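Local structure of AvrL567-A (Melampsora lini, 2OPC) at residues I63-G68 with G104-E109. The protein is a flax rust avirulence protein, probably recognised inside the host plant by a matching disease-resistance protein, and binds cobalt in this crystal. Numbering follows the deposited sequence.
Sequences IAHSSG and GFHLFE
In both Ser66 and Phe105 the first side-chain atom lies between backbone N and carbonyl carbon (chi1 59° in Ser66); this swings the serine hydroxyl over to Leu107 and lays the phenyl ring alongside His65. The result is an aromatic cluster of His65, Phe105 and His106, built where the loop leaving strand 58-63 meets a short 3-10 turn in the loop ahead of strand 118-125. Phe105 CD2 sits over the centre of the His65 imidazole, 3.6 Å from His65 CE1, yet the two planes are inclined at 48°, so this is an oblique meeting and not a stack. His106 is sandwiched: Phe105 CE2 lies above one face near the rim, and Ile63 CD1 covers the opposite face in a CH-pi contact 4.0 Å from the ring centroid. A hydrogen bond between His106 ND1 and Glu103 N fixes the turn of that ring. The backbones are tied at Ser66, whose N donates to Phe105 O at 2.8 Å, nearly straight at 163° but from above the carbonyl plane; the CA of His65 makes a CA-H...O contact with the same oxygen. A water bridges Ala64 O and His106 O, donating to both. Past the turn, Phe108 lays its ring against 64-66, the ring also meeting Tyr118 and Lys120 of strand 118-125. Ser66 makes two contacts here: OG donates to Leu107 O at 2.7 Å, from above the carbonyl plane, while CB rests over the centre of the Phe108 ring, 3.6 Å from the centroid.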
# COMPACT_ATOMS: atom_id res chain seq x y z
N ILE A 63 2.22 0.37 -6.40
CA ILE A 63 1.71 1.73 -6.15
C ILE A 63 1.72 2.49 -7.48
O ILE A 63 2.67 2.38 -8.26
CB ILE A 63 2.58 2.46 -5.09
CG1 ILE A 63 1.99 3.83 -4.75
CG2 ILE A 63 4.04 2.58 -5.51
CD1 ILE A 63 2.45 4.35 -3.40
N ALA A 64 0.63 3.23 -7.73
CA ALA A 64 0.53 4.03 -8.96
C ALA A 64 1.26 5.35 -8.78
O ALA A 64 1.41 5.86 -7.66
CB ALA A 64 -0.90 4.29 -9.28
N HIS A 65 1.68 5.93 -9.90
CA HIS A 65 2.17 7.29 -9.96
C HIS A 65 1.11 8.20 -10.59
O HIS A 65 0.43 7.80 -11.55
CB HIS A 65 3.47 7.35 -10.78
CG HIS A 65 4.67 6.85 -10.03
ND1 HIS A 65 5.97 7.17 -10.38
CD2 HIS A 65 4.76 6.06 -8.92
CE1 HIS A 65 6.80 6.58 -9.53
NE2 HIS A 65 6.09 5.92 -8.63
N SER A 66 0.99 9.42 -10.05
CA SER A 66 0.02 10.40 -10.55
C SER A 66 0.66 11.42 -11.47
O SER A 66 -0.04 12.15 -12.15
CB SER A 66 -0.65 11.15 -9.40
OG SER A 66 0.35 11.79 -8.66
N SER A 67 1.99 11.50 -11.46
CA SER A 67 2.70 12.44 -12.35
C SER A 67 4.03 11.80 -12.74
O SER A 67 4.45 10.80 -12.11
CB SER A 67 2.93 13.81 -11.68
OG SER A 67 3.72 13.68 -10.51
N GLY A 68 4.66 12.38 -13.77
CA GLY A 68 5.94 11.90 -14.26
C GLY A 68 5.77 10.87 -15.36
O GLY A 68 4.66 10.67 -15.88
N GLY A 104 5.06 13.34 -3.66
CA GLY A 104 3.99 13.96 -4.39
C GLY A 104 3.52 13.18 -5.60
O GLY A 104 2.34 13.22 -5.93
N PHE A 105 4.44 12.48 -6.25
CA PHE A 105 4.08 11.78 -7.48
C PHE A 105 3.32 10.47 -7.20
O PHE A 105 2.96 9.77 -8.14
CB PHE A 105 5.31 11.51 -8.37
CG PHE A 105 6.44 10.81 -7.67
CD1 PHE A 105 7.55 11.55 -7.24
CD2 PHE A 105 6.40 9.44 -7.41
CE1 PHE A 105 8.62 10.91 -6.59
CE2 PHE A 105 7.47 8.79 -6.77
CZ PHE A 105 8.58 9.52 -6.38
N HIS A 106 3.05 10.17 -5.92
CA HIS A 106 2.15 9.07 -5.57
C HIS A 106 0.75 9.58 -5.27
O HIS A 106 -0.17 8.77 -5.11
CB HIS A 106 2.60 8.40 -4.28
CG HIS A 106 3.92 7.74 -4.37
ND1 HIS A 106 4.93 7.93 -3.46
CD2 HIS A 106 4.39 6.82 -5.26
CE1 HIS A 106 5.97 7.18 -3.79
NE2 HIS A 106 5.67 6.50 -4.88
N LEU A 107 0.57 10.90 -5.15
CA LEU A 107 -0.66 11.45 -4.60
C LEU A 107 -1.65 11.86 -5.67
O LEU A 107 -1.28 12.56 -6.63
CB LEU A 107 -0.37 12.68 -3.72
CG LEU A 107 0.49 12.37 -2.50
CD1 LEU A 107 0.96 13.67 -1.85
CD2 LEU A 107 -0.30 11.50 -1.49
N PHE A 108 -2.88 11.38 -5.49
CA PHE A 108 -4.01 11.72 -6.39
C PHE A 108 -4.94 12.62 -5.62
O PHE A 108 -5.17 12.41 -4.42
CB PHE A 108 -4.75 10.44 -6.79
CG PHE A 108 -3.96 9.55 -7.71
CD1 PHE A 108 -4.13 9.65 -9.11
CD2 PHE A 108 -3.02 8.64 -7.19
CE1 PHE A 108 -3.36 8.87 -9.98
CE2 PHE A 108 -2.25 7.85 -8.05
CZ PHE A 108 -2.43 7.94 -9.45
N GLU A 109 -5.48 13.63 -6.28
CA GLU A 109 -6.36 14.54 -5.58
C GLU A 109 -7.72 13.99 -5.49
O GLU A 109 -8.19 13.36 -6.43
CB GLU A 109 -6.37 15.93 -6.24
CG GLU A 109 -4.99 16.54 -6.13
CD GLU A 109 -5.04 18.00 -6.43
OE1 GLU A 109 -4.87 18.81 -5.49
OE2 GLU A 109 -5.28 18.35 -7.62
O HOH W 1 -0.39 6.10 -5.59